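Side-chain contacts in hemolysin-related protein (Vibrio cholerae serotype O1, PDB 6MLT), which is a secreted biofilm matrix protein of the cholera bacterium that binds calcium and probably carbohydrate, and is thought to contribute to biofilm adhesion: residues 22-27 with 85-90; 65-70 with 542-547; 96-101 with 519-524. One frame throughout, in Å; residues are numbered along the deposited sequence.

Interaction 1: residues 22-27 with 85-90; sequences SVFHPE and WSYSNG
On the rim of the beta-propeller, Phe24 and Tyr87 form an offset stack between two surface loops. Loop 22-27 carries the chain out of strand 13-19, on the outside of one blade, into strand 28-30 of the next, whereas 85-90 lies within that second blade, between strands 71-76 and 93-94. The rings are almost parallel, their planes 2° apart. Their centroids are 4.2 Å apart although Phe24 CD2 lies only 3.5 Å above the Tyr87 plane, so one ring is shifted along the other; that CD2 sits over the centre of the tyrosine ring. In the reverse direction Tyr87 CB lies over the centre of the Phe24 ring, a CH-pi contact with 3.6 Å between that carbon and the centroid. With CG anti to the backbone N (chi1 179°), the Phe24 side chain reaches across to its partner. Its other face receives His25 CD2 near the rim, so the phenyl ring lies between histidine and tyrosine. The tyrosine hydroxyl is hydrogen-bonded to Glu83, whose carboxylate also bonds Ser22 OG and thus ties both loops together from outside the stack. A type I turn from Tyr87 to Gly90, closed by Gly90 N to Tyr87 O at 2.8 Å, brings the glycine carbonyl to the edge of the phenyl ring, where Gly90 O approaches Phe24 CZ at 3.4 Å. Water 1 bridges that same Gly90 O and His25 NE2. Across the imidazole, His25 ND1 donates to the syn lone pair of Glu27 OE2 at 2.8 Å, 13° out of the ring plane.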
ATOM      1  N   SER A  22     -16.797  28.774 -14.234  1.00 25.49           N
ATOM      2  CA  SER A  22     -16.481  28.438 -15.612  1.00 27.92           C
ATOM      3  C   SER A  22     -17.487  29.129 -16.519  1.00 29.82           C
ATOM      4  O   SER A  22     -18.616  29.403 -16.112  1.00 32.15           O
ATOM      5  CB  SER A  22     -16.522  26.922 -15.832  1.00 28.31           C
ATOM      6  OG  SER A  22     -16.338  26.583 -17.198  1.00 28.46           O
ATOM      7  N   VAL A  23     -17.060  29.414 -17.750  1.00 31.43           N
ATOM      8  CA  VAL A  23     -18.006  29.849 -18.770  1.00 35.09           C
ATOM      9  C   VAL A  23     -18.818  28.678 -19.307  1.00 32.14           C
ATOM     10  O   VAL A  23     -19.887  28.888 -19.888  1.00 30.68           O
ATOM     11  CB  VAL A  23     -17.289  30.561 -19.928  1.00 42.32           C
ATOM     12  CG1 VAL A  23     -16.512  31.758 -19.404  1.00 43.74           C
ATOM     13  CG2 VAL A  23     -16.374  29.597 -20.669  1.00 45.83           C
ATOM     14  N   PHE A  24     -18.338  27.449 -19.130  1.00 28.30           N
ATOM     15  CA  PHE A  24     -19.098  26.255 -19.484  1.00 25.79           C
ATOM     16  C   PHE A  24     -19.900  25.827 -18.261  1.00 25.79           C
ATOM     17  O   PHE A  24     -19.326  25.380 -17.261  1.00 24.29           O
ATOM     18  CB  PHE A  24     -18.164  25.144 -19.953  1.00 25.36           C
ATOM     19  CG  PHE A  24     -18.869  23.872 -20.307  1.00 24.26           C
ATOM     20  CD1 PHE A  24     -19.601  23.777 -21.473  1.00 26.64           C
ATOM     21  CD2 PHE A  24     -18.792  22.767 -19.475  1.00 26.28           C
ATOM     22  CE1 PHE A  24     -20.254  22.606 -21.802  1.00 26.79           C
ATOM     23  CE2 PHE A  24     -19.447  21.586 -19.801  1.00 26.55           C
ATOM     24  CZ  PHE A  24     -20.174  21.512 -20.966  1.00 24.25           C
ATOM     25  N   HIS A  25     -21.226  25.972 -18.339  1.00 26.83           N
ATOM     26  CA  HIS A  25     -22.139  25.645 -17.250  1.00 25.33           C
ATOM     27  C   HIS A  25     -21.665  26.278 -15.946  1.00 25.39           C
ATOM     28  O   HIS A  25     -21.232  25.572 -15.024  1.00 22.66           O
ATOM     29  CB  HIS A  25     -22.277  24.128 -17.107  1.00 26.22           C
ATOM     30  CG  HIS A  25     -23.128  23.507 -18.172  1.00 32.31           C
ATOM     31  ND1 HIS A  25     -24.505  23.560 -18.148  1.00 34.70           N
ATOM     32  CD2 HIS A  25     -22.797  22.844 -19.304  1.00 34.65           C
ATOM     33  CE1 HIS A  25     -24.986  22.947 -19.216  1.00 36.54           C
ATOM     34  NE2 HIS A  25     -23.971  22.502 -19.933  1.00 35.64           N
ATOM     35  N   PRO A  26     -21.738  27.608 -15.831  1.00 26.10           N
ATOM     36  CA  PRO A  26     -21.258  28.259 -14.601  1.00 28.06           C
ATOM     37  C   PRO A  26     -21.986  27.794 -13.355  1.00 28.01           C
ATOM     38  O   PRO A  26     -21.413  27.858 -12.260  1.00 29.95           O
ATOM     39  CB  PRO A  26     -21.492  29.755 -14.876  1.00 29.92           C
ATOM     40  CG  PRO A  26     -22.481  29.808 -15.982  1.00 30.45           C
ATOM     41  CD  PRO A  26     -22.235  28.580 -16.818  1.00 28.42           C
ATOM     42  N   GLU A  27     -23.229  27.323 -13.483  1.00 26.74           N
ATOM     43  CA  GLU A  27     -23.973  26.856 -12.319  1.00 25.98           C
ATOM     44  C   GLU A  27     -23.421  25.551 -11.755  1.00 24.56           C
ATOM     45  O   GLU A  27     -23.710  25.224 -10.599  1.00 25.41           O
ATOM     46  CB  GLU A  27     -25.448  26.669 -12.675  1.00 26.70           C
ATOM     47  CG  GLU A  27     -25.786  25.388 -13.454  1.00 29.53           C
ATOM     48  CD  GLU A  27     -25.297  25.409 -14.906  1.00 33.83           C
ATOM     49  OE1 GLU A  27     -24.811  26.461 -15.378  1.00 32.53           O
ATOM     50  OE2 GLU A  27     -25.404  24.357 -15.576  1.00 34.89           O
ATOM     51  N   TRP A  85     -10.063  21.576 -21.155  1.00 26.54           N
ATOM     52  CA  TRP A  85     -10.932  21.032 -22.185  1.00 25.15           C
ATOM     53  C   TRP A  85     -11.784  22.121 -22.823  1.00 25.64           C
ATOM     54  O   TRP A  85     -12.104  23.137 -22.203  1.00 27.74           O
ATOM     55  CB  TRP A  85     -11.835  19.949 -21.599  1.00 24.30           C
ATOM     56  CG  TRP A  85     -11.094  18.694 -21.216  1.00 21.36           C
ATOM     57  CD1 TRP A  85      -9.789  18.385 -21.490  1.00 20.93           C
ATOM     58  CD2 TRP A  85     -11.623  17.586 -20.488  1.00 20.08           C
ATOM     59  NE1 TRP A  85      -9.479  17.149 -20.978  1.00 22.66           N
ATOM     60  CE2 TRP A  85     -10.591  16.637 -20.360  1.00 20.75           C
ATOM     61  CE3 TRP A  85     -12.873  17.301 -19.932  1.00 19.77           C
ATOM     62  CZ2 TRP A  85     -10.771  15.425 -19.703  1.00 20.01           C
ATOM     63  CZ3 TRP A  85     -13.049  16.099 -19.283  1.00 19.43           C
ATOM     64  CH2 TRP A  85     -12.003  15.177 -19.172  1.00 21.31           C
ATOM     65  N   SER A  86     -12.156  21.890 -24.077  1.00 24.93           N
ATOM     66  CA  SER A  86     -13.038  22.801 -24.793  1.00 26.49           C
ATOM     67  C   SER A  86     -14.510  22.517 -24.542  1.00 26.11           C
ATOM     68  O   SER A  86     -15.343  23.413 -24.736  1.00 26.18           O
ATOM     69  CB  SER A  86     -12.784  22.703 -26.295  1.00 27.60           C
ATOM     70  OG  SER A  86     -13.135  21.405 -26.747  1.00 28.63           O
ATOM     71  N   TYR A  87     -14.855  21.292 -24.142  1.00 23.91           N
ATOM     72  CA  TYR A  87     -16.249  20.885 -24.001  1.00 24.52           C
ATOM     73  C   TYR A  87     -17.014  21.056 -25.313  1.00 25.97           C
ATOM     74  O   TYR A  87     -18.233  21.241 -25.309  1.00 25.20           O
ATOM     75  CB  TYR A  87     -16.948  21.663 -22.885  1.00 24.89           C
ATOM     76  CG  TYR A  87     -16.195  21.678 -21.575  1.00 23.11           C
ATOM     77  CD1 TYR A  87     -16.133  20.548 -20.768  1.00 21.84           C
ATOM     78  CD2 TYR A  87     -15.558  22.832 -21.136  1.00 23.75           C
ATOM     79  CE1 TYR A  87     -15.450  20.570 -19.565  1.00 20.97           C
ATOM     80  CE2 TYR A  87     -14.874  22.863 -19.933  1.00 23.94           C
ATOM     81  CZ  TYR A  87     -14.822  21.732 -19.153  1.00 24.12           C
ATOM     82  OH  TYR A  87     -14.139  21.765 -17.958  1.00 27.65           O
ATOM     83  N   SER A  88     -16.310  20.980 -26.444  1.00 27.39           N
ATOM     84  CA  SER A  88     -16.974  21.085 -27.741  1.00 29.99           C
ATOM     85  C   SER A  88     -17.980  19.964 -27.956  1.00 25.94           C
ATOM     86  O   SER A  88     -18.885  20.109 -28.785  1.00 26.89           O
ATOM     87  CB  SER A  88     -15.939  21.075 -28.869  1.00 34.62           C
ATOM     88  OG  SER A  88     -15.300  19.815 -28.959  1.00 38.28           O
ATOM     89  N   ASN A  89     -17.856  18.859 -27.226  1.00 23.45           N
ATOM     90  CA  ASN A  89     -18.835  17.783 -27.297  1.00 25.01           C
ATOM     91  C   ASN A  89     -20.049  18.034 -26.413  1.00 26.30           C
ATOM     92  O   ASN A  89     -20.916  17.160 -26.316  1.00 26.33           O
ATOM     93  CB  ASN A  89     -18.185  16.446 -26.917  1.00 25.38           C
ATOM     94  CG  ASN A  89     -17.662  16.418 -25.481  1.00 26.94           C
ATOM     95  OD1 ASN A  89     -17.761  17.398 -24.738  1.00 26.37           O
ATOM     96  ND2 ASN A  89     -17.105  15.277 -25.089  1.00 26.59           N
ATOM     97  N   GLY A  90     -20.144  19.200 -25.778  1.00 25.59           N
ATOM     98  CA  GLY A  90     -21.234  19.466 -24.866  1.00 25.25           C
ATOM     99  C   GLY A  90     -21.014  18.972 -23.453  1.00 27.25           C
ATOM    100  O   GLY A  90     -21.926  19.095 -22.624  1.00 29.28           O
TER
HETATM  101  O   HOH W   1     -23.696  21.237 -22.437  1.00 33.26           O

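Interaction 2: residues 65-70 with 542-547; sequences NKYANG and NDYDRE
The backbones of 65-70 and 542-547 come nearest at Asn65 and Tyr544, whose CA atoms are 5.6 Å apart. Each segment connects antiparallel neighbours within one blade of the beta-propeller, and the two blades are adjacent: 65-70 joins strand 56-63 to strand 71-76, and the other loop leads from strand 536-541 toward strand 553-559. Beyond Asn65 the first loop folds into a type I turn from Lys66 to Asn69, its Asn69 N to Lys66 O bond measuring 3.3 Å. Tyr544 contributes most of the buried surface. Its CG stands between the backbone N and the carbonyl carbon (chi1 65°), and the ring extends past Asn65 to Tyr67. Over one ring face lies Asn65 CA, 4.2 Å from the centroid and 27° off the normal, which identifies a CH-pi contact made by the backbone carbon. Asn65 CB adds a contact at 3.6 Å with Tyr544 CD1, while the amide end of that asparagine leads away from the other loop. The phenolic end meets Tyr67, where Tyr544 OH is 3.5 Å from Tyr67 CE2. These two rings are neither stacked nor edge-to-face: their planes differ by 40° and their centroids are 5.9 Å apart, and the side chains run roughly perpendicular to one another. Phe62 and Met32 touch both tyrosines, extending this apolar contact toward strand 56-63, which holds Phe62. Past Tyr544 the second loop is shaped by an Asx turn, in which the anti lone pair of Asp545 OD1 accepts from Glu547 N at 2.7 Å.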
ATOM      1  N   ASN A  65     -27.625  21.504  -4.767  1.00 22.18           N
ATOM      2  CA  ASN A  65     -27.623  20.290  -3.965  1.00 23.19           C
ATOM      3  C   ASN A  65     -27.888  19.041  -4.803  1.00 24.86           C
ATOM      4  O   ASN A  65     -28.283  18.009  -4.255  1.00 26.83           O
ATOM      5  CB  ASN A  65     -28.657  20.398  -2.844  1.00 24.86           C
ATOM      6  CG  ASN A  65     -30.084  20.430  -3.359  1.00 30.42           C
ATOM      7  OD1 ASN A  65     -30.334  20.307  -4.558  1.00 28.36           O
ATOM      8  ND2 ASN A  65     -31.031  20.588  -2.447  1.00 33.62           N
ATOM      9  N   LYS A  66     -27.676  19.116  -6.115  1.00 24.02           N
ATOM     10  CA  LYS A  66     -28.063  18.043  -7.036  1.00 22.89           C
ATOM     11  C   LYS A  66     -26.947  17.031  -7.258  1.00 22.72           C
ATOM     12  O   LYS A  66     -26.734  16.561  -8.379  1.00 22.66           O
ATOM     13  CB  LYS A  66     -28.514  18.647  -8.365  1.00 23.07           C
ATOM     14  N   TYR A  67     -26.239  16.643  -6.201  1.00 19.27           N
ATOM     15  CA  TYR A  67     -25.083  15.770  -6.372  1.00 21.35           C
ATOM     16  C   TYR A  67     -25.465  14.345  -6.747  1.00 22.78           C
ATOM     17  O   TYR A  67     -24.587  13.582  -7.166  1.00 21.82           O
ATOM     18  CB  TYR A  67     -24.237  15.748  -5.092  1.00 20.88           C
ATOM     19  CG  TYR A  67     -25.010  15.375  -3.850  1.00 22.63           C
ATOM     20  CD1 TYR A  67     -25.246  14.045  -3.524  1.00 23.56           C
ATOM     21  CD2 TYR A  67     -25.516  16.356  -3.010  1.00 27.80           C
ATOM     22  CE1 TYR A  67     -25.960  13.705  -2.388  1.00 27.00           C
ATOM     23  CE2 TYR A  67     -26.230  16.028  -1.871  1.00 31.30           C
ATOM     24  CZ  TYR A  67     -26.446  14.703  -1.564  1.00 33.20           C
ATOM     25  OH  TYR A  67     -27.160  14.374  -0.429  1.00 38.34           O
ATOM     26  N   ALA A  68     -26.733  13.968  -6.600  1.00 24.95           N
ATOM     27  CA  ALA A  68     -27.175  12.614  -6.902  1.00 24.89           C
ATOM     28  C   ALA A  68     -27.647  12.444  -8.339  1.00 25.24           C
ATOM     29  O   ALA A  68     -27.981  11.324  -8.731  1.00 25.58           O
ATOM     30  CB  ALA A  68     -28.301  12.205  -5.947  1.00 27.48           C
ATOM     31  N   ASN A  69     -27.651  13.511  -9.139  1.00 23.87           N
ATOM     32  CA  ASN A  69     -28.260  13.480 -10.464  1.00 31.15           C
ATOM     33  C   ASN A  69     -27.248  13.696 -11.584  1.00 25.63           C
ATOM     34  O   ASN A  69     -27.640  14.076 -12.687  1.00 25.24           O
ATOM     35  CB  ASN A  69     -29.370  14.528 -10.552  1.00 47.18           C
ATOM     36  CG  ASN A  69     -30.347  14.437  -9.396  1.00 65.08           C
ATOM     37  OD1 ASN A  69     -30.307  15.246  -8.469  1.00 69.31           O
ATOM     38  ND2 ASN A  69     -31.214  13.435  -9.435  1.00 74.42           N
ATOM     39  N   GLY A  70     -25.966  13.473 -11.320  1.00 22.90           N
ATOM     40  CA  GLY A  70     -24.933  13.581 -12.329  1.00 22.70           C
ATOM     41  C   GLY A  70     -24.282  14.956 -12.358  1.00 21.50           C
ATOM     42  O   GLY A  70     -24.856  15.960 -11.944  1.00 21.43           O
ATOM     43  N   ASN A 542     -17.733  22.395  -1.481  1.00 16.75           N
ATOM     44  CA  ASN A 542     -19.080  22.739  -1.896  1.00 18.49           C
ATOM     45  C   ASN A 542     -19.728  23.528  -0.772  1.00 17.91           C
ATOM     46  O   ASN A 542     -19.372  23.367   0.402  1.00 18.10           O
ATOM     47  CB  ASN A 542     -19.897  21.488  -2.233  1.00 17.56           C
ATOM     48  CG  ASN A 542     -19.896  20.484  -1.103  1.00 19.18           C
ATOM     49  OD1 ASN A 542     -20.686  20.593  -0.162  1.00 20.12           O
ATOM     50  ND2 ASN A 542     -19.000  19.505  -1.182  1.00 17.45           N
ATOM     51  N   ASP A 543     -20.690  24.375  -1.138  1.00 18.39           N
ATOM     52  CA  ASP A 543     -21.311  25.271  -0.172  1.00 19.08           C
ATOM     53  C   ASP A 543     -22.820  25.357  -0.360  1.00 20.60           C
ATOM     54  O   ASP A 543     -23.439  26.355   0.030  1.00 20.89           O
ATOM     55  CB  ASP A 543     -20.692  26.675  -0.249  1.00 20.65           C
ATOM     56  CG  ASP A 543     -20.769  27.283  -1.638  1.00 26.76           C
ATOM     57  OD1 ASP A 543     -21.460  26.719  -2.512  1.00 24.86           O
ATOM     58  OD2 ASP A 543     -20.129  28.342  -1.850  1.00 27.13           O
ATOM     59  N   TYR A 544     -23.430  24.313  -0.928  1.00 21.72           N
ATOM     60  CA  TYR A 544     -24.873  24.318  -1.143  1.00 23.17           C
ATOM     61  C   TYR A 544     -25.639  24.207   0.172  1.00 24.31           C
ATOM     62  O   TYR A 544     -26.786  24.648   0.249  1.00 23.90           O
ATOM     63  CB  TYR A 544     -25.283  23.169  -2.078  1.00 22.65           C
ATOM     64  CG  TYR A 544     -25.036  21.801  -1.478  1.00 21.40           C
ATOM     65  CD1 TYR A 544     -25.981  21.195  -0.650  1.00 20.48           C
ATOM     66  CD2 TYR A 544     -23.851  21.123  -1.723  1.00 22.71           C
ATOM     67  CE1 TYR A 544     -25.747  19.953  -0.090  1.00 19.77           C
ATOM     68  CE2 TYR A 544     -23.610  19.886  -1.168  1.00 22.40           C
ATOM     69  CZ  TYR A 544     -24.560  19.304  -0.349  1.00 22.68           C
ATOM     70  OH  TYR A 544     -24.315  18.069   0.215  1.00 25.14           O
ATOM     71  N   ASP A 545     -25.037  23.618   1.206  1.00 22.72           N
ATOM     72  CA  ASP A 545     -25.727  23.349   2.464  1.00 23.62           C
ATOM     73  C   ASP A 545     -25.427  24.443   3.484  1.00 25.93           C
ATOM     74  O   ASP A 545     -24.273  24.851   3.654  1.00 24.45           O
ATOM     75  CB  ASP A 545     -25.313  21.984   3.022  1.00 24.31           C
ATOM     76  CG  ASP A 545     -26.151  21.552   4.219  1.00 32.72           C
ATOM     77  OD1 ASP A 545     -26.051  22.186   5.289  1.00 33.85           O
ATOM     78  OD2 ASP A 545     -26.916  20.572   4.085  1.00 35.97           O
ATOM     79  N   ARG A 546     -26.474  24.895   4.178  1.00 28.83           N
ATOM     80  CA  ARG A 546     -26.330  26.007   5.114  1.00 32.25           C
ATOM     81  C   ARG A 546     -25.343  25.697   6.231  1.00 29.48           C
ATOM     82  O   ARG A 546     -24.714  26.613   6.769  1.00 30.92           O
ATOM     83  CB  ARG A 546     -27.693  26.370   5.711  1.00 35.25           C
ATOM     84  N   GLU A 547     -25.197  24.427   6.600  1.00 26.65           N
ATOM     85  CA  GLU A 547     -24.266  24.032   7.650  1.00 28.68           C
ATOM     86  C   GLU A 547     -22.847  23.807   7.141  1.00 27.55           C
ATOM     87  O   GLU A 547     -21.980  23.401   7.926  1.00 27.56           O
ATOM     88  CB  GLU A 547     -24.768  22.765   8.349  1.00 35.97           C
ATOM     89  CG  GLU A 547     -26.076  22.965   9.109  1.00 56.13           C
ATOM     90  CD  GLU A 547     -26.473  21.746   9.920  1.00 88.66           C
ATOM     91  OE1 GLU A 547     -26.149  20.617   9.498  1.00102.72           O
ATOM     92  OE2 GLU A 547     -27.106  21.920  10.984  1.00103.34           O
TER

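Interaction 3: residues 96-101 with 519-524; sequences ARYAPA and TLWEYP
Trp521 presents the six-membered part of its indole to one face of Tyr98, the two planes inclined at 48° and the ring centroids 4.8 Å apart. The tryptophan atom that does the touching is CZ2, which stands above the tyrosine plane toward its rim, 3.4 Å from Tyr98 CZ. Trp521 CG occupies the position between its backbone N and carbonyl carbon (chi1 43°), turning the indole toward 96-101, where CZ2 also meets Arg97 CB at 3.7 Å. Next to it, Leu520 CD1 packs on Arg97 CG at 3.6 Å, the two side chains crossing at a slant; the arginine then bends at chi3, and its guanidinium turns away to a salt bridge with Asp95. In the beta-propeller these are connecting loops: 96-101 passes from strand 93-94 of one blade to 101-103 of the next, and 519-524 runs from strand 509-514 to 525-527, also between blades. Trp222 meets the indole edge-to-face. Although Arg97 O and Trp521 NE1 are 3.1 Å apart, the angle is too poor for a hydrogen bond. Two waters link the segments instead. Water 2, above one indole face toward its rim, joins the backbones by donating to Arg97 O at 2.8 Å and accepting from Trp521 N. Water 3 sits in the indole plane, accepting from Ala99 N at 3.2 Å and, weakly, from the indole N-H at Trp521 NE1.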
ATOM      1  N   ALA A  96     -21.587  12.336  -9.710  1.00 17.19           N
ATOM      2  CA  ALA A  96     -20.835  13.346  -8.979  1.00 17.73           C
ATOM      3  C   ALA A  96     -20.375  12.872  -7.608  1.00 18.47           C
ATOM      4  O   ALA A  96     -19.639  13.599  -6.935  1.00 19.26           O
ATOM      5  CB  ALA A  96     -21.676  14.619  -8.826  1.00 19.63           C
ATOM      6  N   ARG A  97     -20.772  11.668  -7.183  1.00 18.55           N
ATOM      7  CA  ARG A  97     -20.435  11.170  -5.855  1.00 16.78           C
ATOM      8  C   ARG A  97     -19.199  10.285  -5.831  1.00 16.86           C
ATOM      9  O   ARG A  97     -18.627  10.081  -4.756  1.00 16.94           O
ATOM     10  CB  ARG A  97     -21.616  10.380  -5.272  1.00 18.50           C
ATOM     11  CG  ARG A  97     -22.890  11.200  -5.117  1.00 19.15           C
ATOM     12  CD  ARG A  97     -24.107  10.317  -4.908  1.00 22.13           C
ATOM     13  NE  ARG A  97     -24.487   9.641  -6.142  1.00 21.93           N
ATOM     14  CZ  ARG A  97     -25.623   8.977  -6.312  1.00 25.32           C
ATOM     15  NH1 ARG A  97     -26.498   8.886  -5.318  1.00 26.71           N
ATOM     16  NH2 ARG A  97     -25.884   8.408  -7.479  1.00 25.67           N
ATOM     17  N   TYR A  98     -18.782   9.753  -6.975  1.00 18.67           N
ATOM     18  CA  TYR A  98     -17.647   8.846  -7.054  1.00 18.45           C
ATOM     19  C   TYR A  98     -16.597   9.421  -7.992  1.00 16.94           C
ATOM     20  O   TYR A  98     -16.922   9.897  -9.086  1.00 17.32           O
ATOM     21  CB  TYR A  98     -18.074   7.458  -7.540  1.00 17.16           C
ATOM     22  CG  TYR A  98     -19.015   6.730  -6.603  1.00 16.84           C
ATOM     23  CD1 TYR A  98     -18.525   5.906  -5.598  1.00 17.77           C
ATOM     24  CD2 TYR A  98     -20.396   6.855  -6.735  1.00 18.42           C
ATOM     25  CE1 TYR A  98     -19.380   5.227  -4.747  1.00 19.22           C
ATOM     26  CE2 TYR A  98     -21.262   6.182  -5.887  1.00 19.14           C
ATOM     27  CZ  TYR A  98     -20.744   5.369  -4.894  1.00 19.12           C
ATOM     28  OH  TYR A  98     -21.580   4.695  -4.042  1.00 18.66           O
ATOM     29  N   ALA A  99     -15.347   9.379  -7.567  1.00 17.21           N
ATOM     30  CA  ALA A  99     -14.278   9.811  -8.442  1.00 17.45           C
ATOM     31  C   ALA A  99     -14.178   8.865  -9.635  1.00 18.68           C
ATOM     32  O   ALA A  99     -14.324   7.650  -9.478  1.00 17.69           O
ATOM     33  CB  ALA A  99     -12.943   9.840  -7.701  1.00 19.52           C
ATOM     34  N   PRO A 100     -13.940   9.384 -10.834  1.00 17.69           N
ATOM     35  CA  PRO A 100     -13.592   8.500 -11.953  1.00 19.39           C
ATOM     36  C   PRO A 100     -12.216   7.888 -11.750  1.00 18.23           C
ATOM     37  O   PRO A 100     -11.579   8.121 -10.719  1.00 17.10           O
ATOM     38  CB  PRO A 100     -13.632   9.430 -13.175  1.00 22.27           C
ATOM     39  CG  PRO A 100     -13.479  10.789 -12.646  1.00 28.73           C
ATOM     40  CD  PRO A 100     -13.994  10.799 -11.235  1.00 24.49           C
ATOM     41  N   ALA A 101     -11.769   7.079 -12.705  1.00 16.67           N
ATOM     42  CA  ALA A 101     -10.452   6.459 -12.668  1.00 17.37           C
ATOM     43  C   ALA A 101      -9.766   6.704 -14.002  1.00 19.88           C
ATOM     44  O   ALA A 101     -10.423   6.787 -15.041  1.00 21.12           O
ATOM     45  CB  ALA A 101     -10.534   4.957 -12.406  1.00 17.43           C
ATOM     46  N   THR A 519     -20.150  16.647   2.680  1.00 17.63           N
ATOM     47  CA  THR A 519     -19.391  15.415   2.888  1.00 19.49           C
ATOM     48  C   THR A 519     -20.122  14.201   2.335  1.00 22.85           C
ATOM     49  O   THR A 519     -21.316  13.986   2.580  1.00 18.43           O
ATOM     50  CB  THR A 519     -19.020  15.172   4.363  1.00 21.38           C
ATOM     51  OG1 THR A 519     -20.180  14.838   5.130  1.00 22.89           O
ATOM     52  CG2 THR A 519     -18.328  16.398   4.956  1.00 20.08           C
ATOM     53  N   LEU A 520     -19.385  13.433   1.535  1.00 18.35           N
ATOM     54  CA  LEU A 520     -19.765  12.086   1.158  1.00 19.78           C
ATOM     55  C   LEU A 520     -18.623  11.199   1.612  1.00 18.14           C
ATOM     56  O   LEU A 520     -18.498  10.908   2.812  1.00 17.09           O
ATOM     57  CB  LEU A 520     -20.056  12.016  -0.345  1.00 17.60           C
ATOM     58  CG  LEU A 520     -21.332  12.712  -0.809  1.00 18.47           C
ATOM     59  CD1 LEU A 520     -21.338  12.768  -2.329  1.00 21.42           C
ATOM     60  CD2 LEU A 520     -22.556  11.986  -0.282  1.00 23.07           C
ATOM     61  N   TRP A 521     -17.728  10.789   0.706  1.00 15.46           N
ATOM     62  CA  TRP A 521     -16.548  10.024   1.090  1.00 14.47           C
ATOM     63  C   TRP A 521     -15.288  10.547   0.401  1.00 16.04           C
ATOM     64  O   TRP A 521     -14.318   9.795   0.245  1.00 16.29           O
ATOM     65  CB  TRP A 521     -16.764   8.527   0.791  1.00 14.53           C
ATOM     66  CG  TRP A 521     -17.406   8.289  -0.532  1.00 13.97           C
ATOM     67  CD1 TRP A 521     -16.780   8.079  -1.727  1.00 13.87           C
ATOM     68  CD2 TRP A 521     -18.812   8.254  -0.804  1.00 16.33           C
ATOM     69  NE1 TRP A 521     -17.711   7.912  -2.724  1.00 14.68           N
ATOM     70  CE2 TRP A 521     -18.964   8.025  -2.188  1.00 14.72           C
ATOM     71  CE3 TRP A 521     -19.956   8.402  -0.014  1.00 17.22           C
ATOM     72  CZ2 TRP A 521     -20.209   7.944  -2.798  1.00 14.96           C
ATOM     73  CZ3 TRP A 521     -21.199   8.316  -0.626  1.00 18.22           C
ATOM     74  CH2 TRP A 521     -21.312   8.086  -2.002  1.00 15.91           C
ATOM     75  N   GLU A 522     -15.272  11.817   0.002  1.00 16.99           N
ATOM     76  CA  GLU A 522     -14.098  12.406  -0.623  1.00 18.55           C
ATOM     77  C   GLU A 522     -12.973  12.553   0.400  1.00 17.55           C
ATOM     78  O   GLU A 522     -13.191  12.465   1.609  1.00 16.08           O
ATOM     79  CB  GLU A 522     -14.452  13.765  -1.237  1.00 19.01           C
ATOM     80  CG  GLU A 522     -14.633  14.928  -0.239  1.00 18.46           C
ATOM     81  CD  GLU A 522     -16.058  15.101   0.318  1.00 23.07           C
ATOM     82  OE1 GLU A 522     -16.849  14.124   0.364  1.00 18.15           O
ATOM     83  OE2 GLU A 522     -16.369  16.243   0.739  1.00 21.18           O
ATOM     84  N   TYR A 523     -11.757  12.775  -0.096  1.00 17.25           N
ATOM     85  CA  TYR A 523     -10.632  13.080   0.774  1.00 16.42           C
ATOM     86  C   TYR A 523      -9.697  14.038   0.053  1.00 15.91           C
ATOM     87  O   TYR A 523      -9.744  14.155  -1.177  1.00 17.28           O
ATOM     88  CB  TYR A 523      -9.879  11.809   1.207  1.00 16.03           C
ATOM     89  CG  TYR A 523      -9.500  10.866   0.081  1.00 16.07           C
ATOM     90  CD1 TYR A 523      -8.482  11.185  -0.803  1.00 17.68           C
ATOM     91  CD2 TYR A 523     -10.153   9.652  -0.090  1.00 18.35           C
ATOM     92  CE1 TYR A 523      -8.131  10.328  -1.847  1.00 16.93           C
ATOM     93  CE2 TYR A 523      -9.800   8.777  -1.130  1.00 18.10           C
ATOM     94  CZ  TYR A 523      -8.786   9.133  -1.999  1.00 18.16           C
ATOM     95  OH  TYR A 523      -8.414   8.290  -3.023  1.00 16.57           O
ATOM     96  N   PRO A 524      -8.843  14.747   0.786  1.00 18.60           N
ATOM     97  CA  PRO A 524      -7.817  15.563   0.131  1.00 19.27           C
ATOM     98  C   PRO A 524      -6.701  14.681  -0.407  1.00 16.73           C
ATOM     99  O   PRO A 524      -6.473  13.564   0.067  1.00 17.74           O
ATOM    100  CB  PRO A 524      -7.303  16.478   1.253  1.00 18.64           C
ATOM    101  CG  PRO A 524      -8.206  16.229   2.437  1.00 20.44           C
ATOM    102  CD  PRO A 524      -8.781  14.866   2.246  1.00 18.65           C
TER
HETATM  103  O   HOH W   2     -17.515  11.319  -2.461  1.00 17.61           O
HETATM  104  O   HOH W   3     -15.209   7.718  -4.786  1.00 18.61           O

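In the fold
Interactions 2 and 3 are direct neighbours, their centres about 13 Å apart. They meet chiefly through Tyr67, whose carbonyl O packs on Ala96 CB at 3.5 Å and whose ring atom CD1 approaches Leu520 CD1 at 4.3 Å. Interaction 1 stands apart, with nearest atoms about 8 Å from either of the others. All three involve chain in or flanking the blade built from strands 28-30 to 93-94; interactions 2 and 3 connect it with loops from the C-terminal part of the propeller. None of the three touches a metal site: in interaction 1 the Tyr87 side chain is about 11 Å from that of the calcium ligand Asp56 and about 14 Å from a bound calcium ion.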